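Propionate kinase (Francisella tularensis subsp. tularensis, PDB 3KHY) probably catalyses the reversible, magnesium-dependent transfer of phosphate from ATP to short-chain carboxylates such as acetate, yielding acetyl phosphate and ADP. Local coordinates at residues A[1-6]-A[76-81]; A[292-297]-A[331-336]. All coordinates share one frame; numbering follows the deposited sequence.

Contact 1: A[1-6]-A[76-81]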
HETATM    1  N   MSE A   1      13.600 -13.614  42.089  1.00 66.23           N
HETATM    2  CA  MSE A   1      12.455 -13.315  42.948  1.00 67.59           C
HETATM    3  C   MSE A   1      11.903 -11.906  42.744  1.00 63.11           C
HETATM    4  O   MSE A   1      10.789 -11.595  43.175  1.00 55.75           O
HETATM    5  CB  MSE A   1      12.816 -13.526  44.419  1.00 76.34           C
HETATM    6  CG  MSE A   1      12.543 -14.938  44.916  1.00 82.40           C
HETATM    7 SE   MSE A   1      10.633 -15.331  45.101  1.00176.86          SE
HETATM    8  CE  MSE A   1      10.363 -14.698  46.929  1.00 97.88           C
ATOM      9  N   SER A   2      12.685 -11.058  42.083  1.00 67.96           N
ATOM     10  CA  SER A   2      12.276  -9.679  41.832  1.00 64.47           C
ATOM     11  C   SER A   2      11.159  -9.604  40.790  1.00 55.11           C
ATOM     12  O   SER A   2      10.976 -10.523  39.986  1.00 54.91           O
ATOM     13  CB  SER A   2      13.471  -8.838  41.386  1.00 64.80           C
ATOM     14  OG  SER A   2      13.969  -9.290  40.142  1.00 66.84           O
ATOM     15  N   GLU A   3      10.419  -8.501  40.814  1.00 36.89           N
ATOM     16  CA  GLU A   3       9.274  -8.325  39.937  1.00 31.77           C
ATOM     17  C   GLU A   3       9.288  -6.965  39.242  1.00 29.37           C
ATOM     18  O   GLU A   3       9.805  -5.984  39.775  1.00 29.98           O
ATOM     19  CB  GLU A   3       7.976  -8.514  40.728  1.00 34.48           C
ATOM     20  CG  GLU A   3       7.832  -9.920  41.323  1.00 43.81           C
ATOM     21  CD  GLU A   3       6.665 -10.045  42.291  1.00 55.93           C
ATOM     22  OE1 GLU A   3       5.807  -9.137  42.317  1.00 57.48           O
ATOM     23  OE2 GLU A   3       6.607 -11.053  43.028  1.00 65.11           O
ATOM     24  N   ILE A   4       8.717  -6.922  38.045  1.00 27.91           N
ATOM     25  CA  ILE A   4       8.607  -5.690  37.272  1.00 24.44           C
ATOM     26  C   ILE A   4       7.128  -5.369  37.092  1.00 26.38           C
ATOM     27  O   ILE A   4       6.320  -6.258  36.773  1.00 23.43           O
ATOM     28  CB  ILE A   4       9.216  -5.861  35.875  1.00 27.34           C
ATOM     29  CG1 ILE A   4      10.684  -6.283  35.966  1.00 33.71           C
ATOM     30  CG2 ILE A   4       9.067  -4.576  35.070  1.00 19.27           C
ATOM     31  CD1 ILE A   4      11.642  -5.127  36.076  1.00 32.09           C
ATOM     32  N   LEU A   5       6.767  -4.112  37.309  1.00 22.80           N
ATOM     33  CA  LEU A   5       5.403  -3.667  37.086  1.00 23.03           C
ATOM     34  C   LEU A   5       5.333  -3.142  35.666  1.00 19.94           C
ATOM     35  O   LEU A   5       6.060  -2.223  35.318  1.00 22.27           O
ATOM     36  CB  LEU A   5       5.026  -2.553  38.068  1.00 23.24           C
ATOM     37  CG  LEU A   5       3.621  -1.991  37.877  1.00 27.63           C
ATOM     38  CD1 LEU A   5       2.589  -3.099  38.042  1.00 25.74           C
ATOM     39  CD2 LEU A   5       3.356  -0.852  38.845  1.00 32.93           C
ATOM     40  N   VAL A   6       4.465  -3.727  34.847  1.00 18.05           N
ATOM     41  CA  VAL A   6       4.369  -3.351  33.436  1.00 18.24           C
ATOM     42  C   VAL A   6       3.079  -2.588  33.177  1.00 20.10           C
ATOM     43  O   VAL A   6       1.993  -3.051  33.536  1.00 21.15           O
ATOM     44  CB  VAL A   6       4.436  -4.594  32.524  1.00 20.10           C
ATOM     45  CG1 VAL A   6       4.275  -4.197  31.055  1.00 16.64           C
ATOM     46  CG2 VAL A   6       5.746  -5.317  32.728  1.00 19.76           C
ATOM     47  N   LEU A  76       4.639  -5.087  46.529  1.00 40.95           N
ATOM     48  CA  LEU A  76       5.384  -3.847  46.369  1.00 44.28           C
ATOM     49  C   LEU A  76       6.866  -4.022  46.702  1.00 45.72           C
ATOM     50  O   LEU A  76       7.733  -3.568  45.954  1.00 43.33           O
ATOM     51  CB  LEU A  76       4.754  -2.725  47.202  1.00 47.42           C
ATOM     52  CG  LEU A  76       5.249  -1.304  46.908  1.00 54.06           C
ATOM     53  CD1 LEU A  76       4.252  -0.253  47.378  1.00 57.60           C
ATOM     54  CD2 LEU A  76       6.615  -1.063  47.526  1.00 60.01           C
ATOM     55  N   GLU A  77       7.147  -4.689  47.814  1.00 52.75           N
ATOM     56  CA  GLU A  77       8.518  -4.893  48.270  1.00 62.01           C
ATOM     57  C   GLU A  77       9.374  -5.647  47.259  1.00 56.54           C
ATOM     58  O   GLU A  77      10.602  -5.550  47.279  1.00 56.57           O
ATOM     59  CB  GLU A  77       8.522  -5.664  49.589  1.00 75.92           C
ATOM     60  CG  GLU A  77       7.805  -4.971  50.726  1.00 92.49           C
ATOM     61  CD  GLU A  77       7.614  -5.886  51.919  1.00103.31           C
ATOM     62  OE1 GLU A  77       7.116  -7.017  51.722  1.00101.87           O
ATOM     63  OE2 GLU A  77       7.959  -5.476  53.050  1.00110.26           O
ATOM     64  N   LYS A  78       8.727  -6.411  46.384  1.00 49.59           N
ATOM     65  CA  LYS A  78       9.453  -7.239  45.431  1.00 46.37           C
ATOM     66  C   LYS A  78       9.697  -6.531  44.099  1.00 41.37           C
ATOM     67  O   LYS A  78      10.461  -7.014  43.262  1.00 39.39           O
ATOM     68  CB  LYS A  78       8.714  -8.561  45.198  1.00 51.59           C
ATOM     69  CG  LYS A  78       8.646  -9.457  46.426  1.00 61.45           C
ATOM     70  CD  LYS A  78       7.968 -10.781  46.109  1.00 68.10           C
ATOM     71  CE  LYS A  78       7.858 -11.652  47.356  1.00 77.66           C
ATOM     72  NZ  LYS A  78       7.246 -12.978  47.073  1.00 78.53           N
ATOM     73  N   ILE A  79       9.052  -5.387  43.905  1.00 38.03           N
ATOM     74  CA  ILE A  79       9.140  -4.687  42.628  1.00 36.93           C
ATOM     75  C   ILE A  79      10.438  -3.903  42.517  1.00 38.95           C
ATOM     76  O   ILE A  79      10.768  -3.117  43.400  1.00 39.29           O
ATOM     77  CB  ILE A  79       7.939  -3.749  42.412  1.00 37.91           C
ATOM     78  CG1 ILE A  79       6.657  -4.569  42.291  1.00 37.05           C
ATOM     79  CG2 ILE A  79       8.144  -2.898  41.161  1.00 34.48           C
ATOM     80  CD1 ILE A  79       5.399  -3.740  42.280  1.00 37.50           C
ATOM     81  N   VAL A  80      11.171  -4.115  41.425  1.00 39.87           N
ATOM     82  CA  VAL A  80      12.475  -3.478  41.246  1.00 41.96           C
ATOM     83  C   VAL A  80      12.459  -2.375  40.191  1.00 37.68           C
ATOM     84  O   VAL A  80      13.359  -1.542  40.149  1.00 45.90           O
ATOM     85  CB  VAL A  80      13.566  -4.513  40.899  1.00 42.86           C
ATOM     86  CG1 VAL A  80      13.262  -5.182  39.581  1.00 36.09           C
ATOM     87  CG2 VAL A  80      14.934  -3.857  40.859  1.00 53.70           C
ATOM     88  N   ALA A  81      11.444  -2.368  39.334  1.00 32.10           N
ATOM     89  CA  ALA A  81      11.333  -1.321  38.322  1.00 32.26           C
ATOM     90  C   ALA A  81       9.954  -1.292  37.677  1.00 30.53           C
ATOM     91  O   ALA A  81       9.154  -2.214  37.858  1.00 30.11           O
ATOM     92  CB  ALA A  81      12.413  -1.481  37.263  1.00 33.67           C
TER

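Contact 2: A[292-297]-A[331-336]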
ATOM      1  N   ALA A 292     -15.477 -10.821   3.859  1.00 14.77           N
ATOM      2  CA  ALA A 292     -14.571 -10.145   4.783  1.00 15.59           C
ATOM      3  C   ALA A 292     -13.360 -11.034   5.064  1.00 11.99           C
ATOM      4  O   ALA A 292     -12.224 -10.558   5.123  1.00 13.37           O
ATOM      5  CB  ALA A 292     -15.296  -9.798   6.088  1.00 14.53           C
ATOM      6  N   ILE A 293     -13.606 -12.329   5.237  1.00 13.20           N
ATOM      7  CA  ILE A 293     -12.521 -13.277   5.483  1.00 11.81           C
ATOM      8  C   ILE A 293     -11.622 -13.442   4.255  1.00 10.58           C
ATOM      9  O   ILE A 293     -10.407 -13.543   4.396  1.00 11.92           O
ATOM     10  CB  ILE A 293     -13.066 -14.644   5.967  1.00 15.27           C
ATOM     11  CG1 ILE A 293     -13.566 -14.524   7.414  1.00 16.23           C
ATOM     12  CG2 ILE A 293     -11.997 -15.736   5.877  1.00 14.81           C
ATOM     13  CD1 ILE A 293     -14.323 -15.759   7.910  1.00 16.30           C
ATOM     14  N   GLU A 294     -12.218 -13.467   3.060  1.00 12.23           N
ATOM     15  CA  GLU A 294     -11.442 -13.531   1.823  1.00 16.26           C
ATOM     16  C   GLU A 294     -10.575 -12.278   1.682  1.00 14.51           C
ATOM     17  O   GLU A 294      -9.384 -12.373   1.411  1.00 11.56           O
ATOM     18  CB  GLU A 294     -12.343 -13.678   0.589  1.00 11.21           C
ATOM     19  CG  GLU A 294     -13.114 -15.002   0.532  1.00 19.05           C
ATOM     20  CD  GLU A 294     -12.182 -16.197   0.593  1.00 18.26           C
ATOM     21  OE1 GLU A 294     -11.388 -16.380  -0.362  1.00 17.84           O
ATOM     22  OE2 GLU A 294     -12.227 -16.933   1.600  1.00 19.87           O
ATOM     23  N   ILE A 295     -11.171 -11.101   1.861  1.00 12.79           N
ATOM     24  CA  ILE A 295     -10.386  -9.861   1.730  1.00 10.36           C
ATOM     25  C   ILE A 295      -9.245  -9.845   2.758  1.00 10.93           C
ATOM     26  O   ILE A 295      -8.097  -9.571   2.428  1.00 11.32           O
ATOM     27  CB  ILE A 295     -11.282  -8.620   1.864  1.00 13.03           C
ATOM     28  CG1 ILE A 295     -12.299  -8.590   0.718  1.00 12.05           C
ATOM     29  CG2 ILE A 295     -10.448  -7.345   1.835  1.00 14.37           C
ATOM     30  CD1 ILE A 295     -13.342  -7.489   0.860  1.00 15.19           C
ATOM     31  N   PHE A 296      -9.567 -10.146   4.007  1.00 11.33           N
ATOM     32  CA  PHE A 296      -8.570 -10.180   5.084  1.00  9.10           C
ATOM     33  C   PHE A 296      -7.449 -11.171   4.763  1.00 12.47           C
ATOM     34  O   PHE A 296      -6.265 -10.825   4.802  1.00 15.44           O
ATOM     35  CB  PHE A 296      -9.305 -10.558   6.373  1.00 10.79           C
ATOM     36  CG  PHE A 296      -8.436 -10.723   7.598  1.00 15.59           C
ATOM     37  CD1 PHE A 296      -7.731 -11.897   7.817  1.00 14.34           C
ATOM     38  CD2 PHE A 296      -8.431  -9.747   8.592  1.00 14.05           C
ATOM     39  CE1 PHE A 296      -6.975 -12.074   8.960  1.00 13.37           C
ATOM     40  CE2 PHE A 296      -7.680  -9.917   9.748  1.00 18.76           C
ATOM     41  CZ  PHE A 296      -6.952 -11.085   9.936  1.00 15.59           C
ATOM     42  N   SER A 297      -7.817 -12.406   4.436  1.00 10.22           N
ATOM     43  CA  SER A 297      -6.817 -13.455   4.245  1.00 10.64           C
ATOM     44  C   SER A 297      -5.937 -13.193   3.033  1.00 11.55           C
ATOM     45  O   SER A 297      -4.741 -13.439   3.070  1.00 11.19           O
ATOM     46  CB  SER A 297      -7.488 -14.825   4.101  1.00 10.94           C
ATOM     47  OG  SER A 297      -8.267 -15.140   5.248  1.00 15.23           O
ATOM     48  N   ARG A 331      -5.934 -19.206   9.576  1.00  9.71           N
ATOM     49  CA  ARG A 331      -4.617 -19.646   9.143  1.00 10.05           C
ATOM     50  C   ARG A 331      -4.742 -20.569   7.921  1.00 10.96           C
ATOM     51  O   ARG A 331      -3.981 -20.450   6.970  1.00 11.29           O
ATOM     52  CB  ARG A 331      -3.908 -20.378  10.294  1.00 14.77           C
ATOM     53  CG  ARG A 331      -3.573 -19.490  11.512  1.00  8.85           C
ATOM     54  CD  ARG A 331      -2.606 -20.229  12.466  1.00 10.54           C
ATOM     55  NE  ARG A 331      -3.198 -21.487  12.951  1.00 13.39           N
ATOM     56  CZ  ARG A 331      -3.635 -21.716  14.187  1.00 13.11           C
ATOM     57  NH1 ARG A 331      -3.556 -20.784  15.137  1.00 15.07           N
ATOM     58  NH2 ARG A 331      -4.150 -22.905  14.484  1.00 15.50           N
ATOM     59  N   LYS A 332      -5.706 -21.489   7.956  1.00 10.76           N
ATOM     60  CA  LYS A 332      -5.927 -22.396   6.830  1.00 15.32           C
ATOM     61  C   LYS A 332      -6.239 -21.604   5.551  1.00 14.40           C
ATOM     62  O   LYS A 332      -5.758 -21.920   4.468  1.00 15.07           O
ATOM     63  CB  LYS A 332      -7.072 -23.356   7.147  1.00 13.64           C
ATOM     64  CG  LYS A 332      -7.587 -24.149   5.944  1.00 20.06           C
ATOM     65  CD  LYS A 332      -8.773 -25.027   6.342  1.00 31.30           C
ATOM     66  CE  LYS A 332      -9.241 -25.893   5.182  1.00 44.15           C
ATOM     67  NZ  LYS A 332     -10.493 -26.649   5.509  1.00 51.80           N
ATOM     68  N   ASN A 333      -7.049 -20.567   5.692  1.00 14.82           N
ATOM     69  CA  ASN A 333      -7.459 -19.784   4.547  1.00 16.25           C
ATOM     70  C   ASN A 333      -6.246 -19.043   3.984  1.00 13.49           C
ATOM     71  O   ASN A 333      -5.993 -19.065   2.782  1.00 12.71           O
ATOM     72  CB  ASN A 333      -8.568 -18.807   4.942  1.00 14.43           C
ATOM     73  CG  ASN A 333      -9.167 -18.091   3.746  1.00 21.34           C
ATOM     74  OD1 ASN A 333      -8.448 -17.535   2.910  1.00 17.34           O
ATOM     75  ND2 ASN A 333     -10.490 -18.095   3.659  1.00 17.21           N
ATOM     76  N   ILE A 334      -5.479 -18.409   4.861  1.00 12.75           N
ATOM     77  CA  ILE A 334      -4.283 -17.697   4.416  1.00 14.36           C
ATOM     78  C   ILE A 334      -3.281 -18.625   3.708  1.00 12.80           C
ATOM     79  O   ILE A 334      -2.754 -18.293   2.653  1.00 14.03           O
ATOM     80  CB  ILE A 334      -3.621 -16.969   5.591  1.00 11.81           C
ATOM     81  CG1 ILE A 334      -4.538 -15.824   6.053  1.00 13.46           C
ATOM     82  CG2 ILE A 334      -2.255 -16.426   5.193  1.00 13.91           C
ATOM     83  CD1 ILE A 334      -4.139 -15.223   7.394  1.00 10.87           C
ATOM     84  N   ILE A 335      -3.018 -19.791   4.285  1.00 14.62           N
ATOM     85  CA  ILE A 335      -2.051 -20.714   3.686  1.00 13.90           C
ATOM     86  C   ILE A 335      -2.578 -21.260   2.357  1.00 14.83           C
ATOM     87  O   ILE A 335      -1.828 -21.461   1.390  1.00 16.34           O
ATOM     88  CB  ILE A 335      -1.704 -21.846   4.674  1.00 14.03           C
ATOM     89  CG1 ILE A 335      -1.008 -21.257   5.906  1.00 11.91           C
ATOM     90  CG2 ILE A 335      -0.847 -22.926   4.007  1.00 15.62           C
ATOM     91  CD1 ILE A 335       0.234 -20.434   5.586  1.00 14.58           C
ATOM     92  N   SER A 336      -3.882 -21.496   2.304  1.00 15.77           N
ATOM     93  CA  SER A 336      -4.533 -21.879   1.057  1.00 18.34           C
ATOM     94  C   SER A 336      -4.170 -20.906  -0.067  1.00 19.86           C
ATOM     95  O   SER A 336      -3.866 -21.312  -1.194  1.00 20.33           O
ATOM     96  CB  SER A 336      -6.052 -21.899   1.249  1.00 24.75           C
ATOM     97  OG  SER A 336      -6.689 -22.357   0.079  1.00 33.67           O
TER

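Contact 1: A[1-6]-A[76-81]
E3 and I79 face each other as a parallel bridge pair, their CA atoms 4.5 Å apart, where the first strand of the chain (3-9) enters the mixed sheet beside strand 79-86. The sheet belongs to the N-terminal half of an acetokinase, a family of the actin-like ATPase clan. E3 bonds at both ends to the residues flanking I79. Its N-H meets K78 O at 2.9 Å, while E3 O accepts the N-H of V80 at 2.8 Å in a straighter bond. The same oxygen also receives a CA-H...O contact from I79. Two residues on, L5 N donates to A81 O (3.1 Å).

At the start of strand 79-86, the carboxylate of E3 crosses the K78 side chain at a slant, with OE2 3.4 Å from K78 CD. CG of E3 stands anti to the carbonyl carbon (chi1 -62°) and the chain then runs extended, which carries the carboxylate to the lysine methylenes. The charged ends stay 4.5 Å apart, E3 OE2 to K78 NZ, too far for a salt bridge, although some electrostatic attraction is likely. The selenomethionine M1 also approaches the end of K78, but it is poorly ordered and its position there is uncertain. On the face opposite E3 and I79, CD1 of I4 reaches V80 CG1 as well as A81.

Further out, strand 14-20 continues the sheet on the far side of strand 3-9 through backbone bonding of I4 to I19. L18 and, from helix 59-72, L70 pack on I79. T380 of helix 372-382 covers I4 and A81 on the other face, where I4 CD1 lies 3.9 Å from A81 CB.

Contact 2: A[292-297]-A[331-336]
The amide of N333 projects from helix 331-336 into the surface of helix 292-297. Its ND2 points at E294, while S297 lies over a face of the amide, OG above CG and CB above OD1. With CG anti to the backbone N (chi1 -172°), the group extends across the gap between axes that pass 9.6 Å apart. ND2 donates to E294 OE2 at 2.9 Å in a nearly straight bond. OE2 lies in the amide plane; ND2 meets it on the syn side, 29° out of the carboxylate plane, and the two planes are 46° apart. CG2 of I293 lies above ND2, so that I293 and S297 together cover the same amide face.

S297 CB sits 3.1 Å above N333 OD1. The serine OG makes no hydrogen bond to OD1 and turns back to I293 O (2.8 Å), which also accepts S297 N from the opposite face of its plane. One residue on from N333, CG1 of I334 packs against S297 CB (3.7 Å).

K337 forms a salt bridge with E294 OE1 and a hydrogen bond with N333 OD1. Its ammonium group thus joins the carboxylate to the amide, and would be expected to favour the ionised form of E294.

In the fold
Contact 1 is complete by residue 81, well before contact 2 begins at 292, and the two flank the middle of the molecule, centres 42 Å and nearest atoms about 24 Å apart. They share no sheet or helix: residues 1-6 and 76-81 pair neighbouring strands of the eight-stranded mixed sheet, whereas 292-297 and 331-336 join helices 287-307 and 328-337, the latter packing on strand 316-320 of the five-stranded sheet. Contact 2 adjoins L201 and M275, predicted to bind ATP, and borders Y152 of the second subunit. The sheet of contact 1 carries N8 and K15, predicted to bind magnesium and ATP. Two sheet-based halves that each supply predicted ligands are consistent with the two-lobed actin-like ATPase fold.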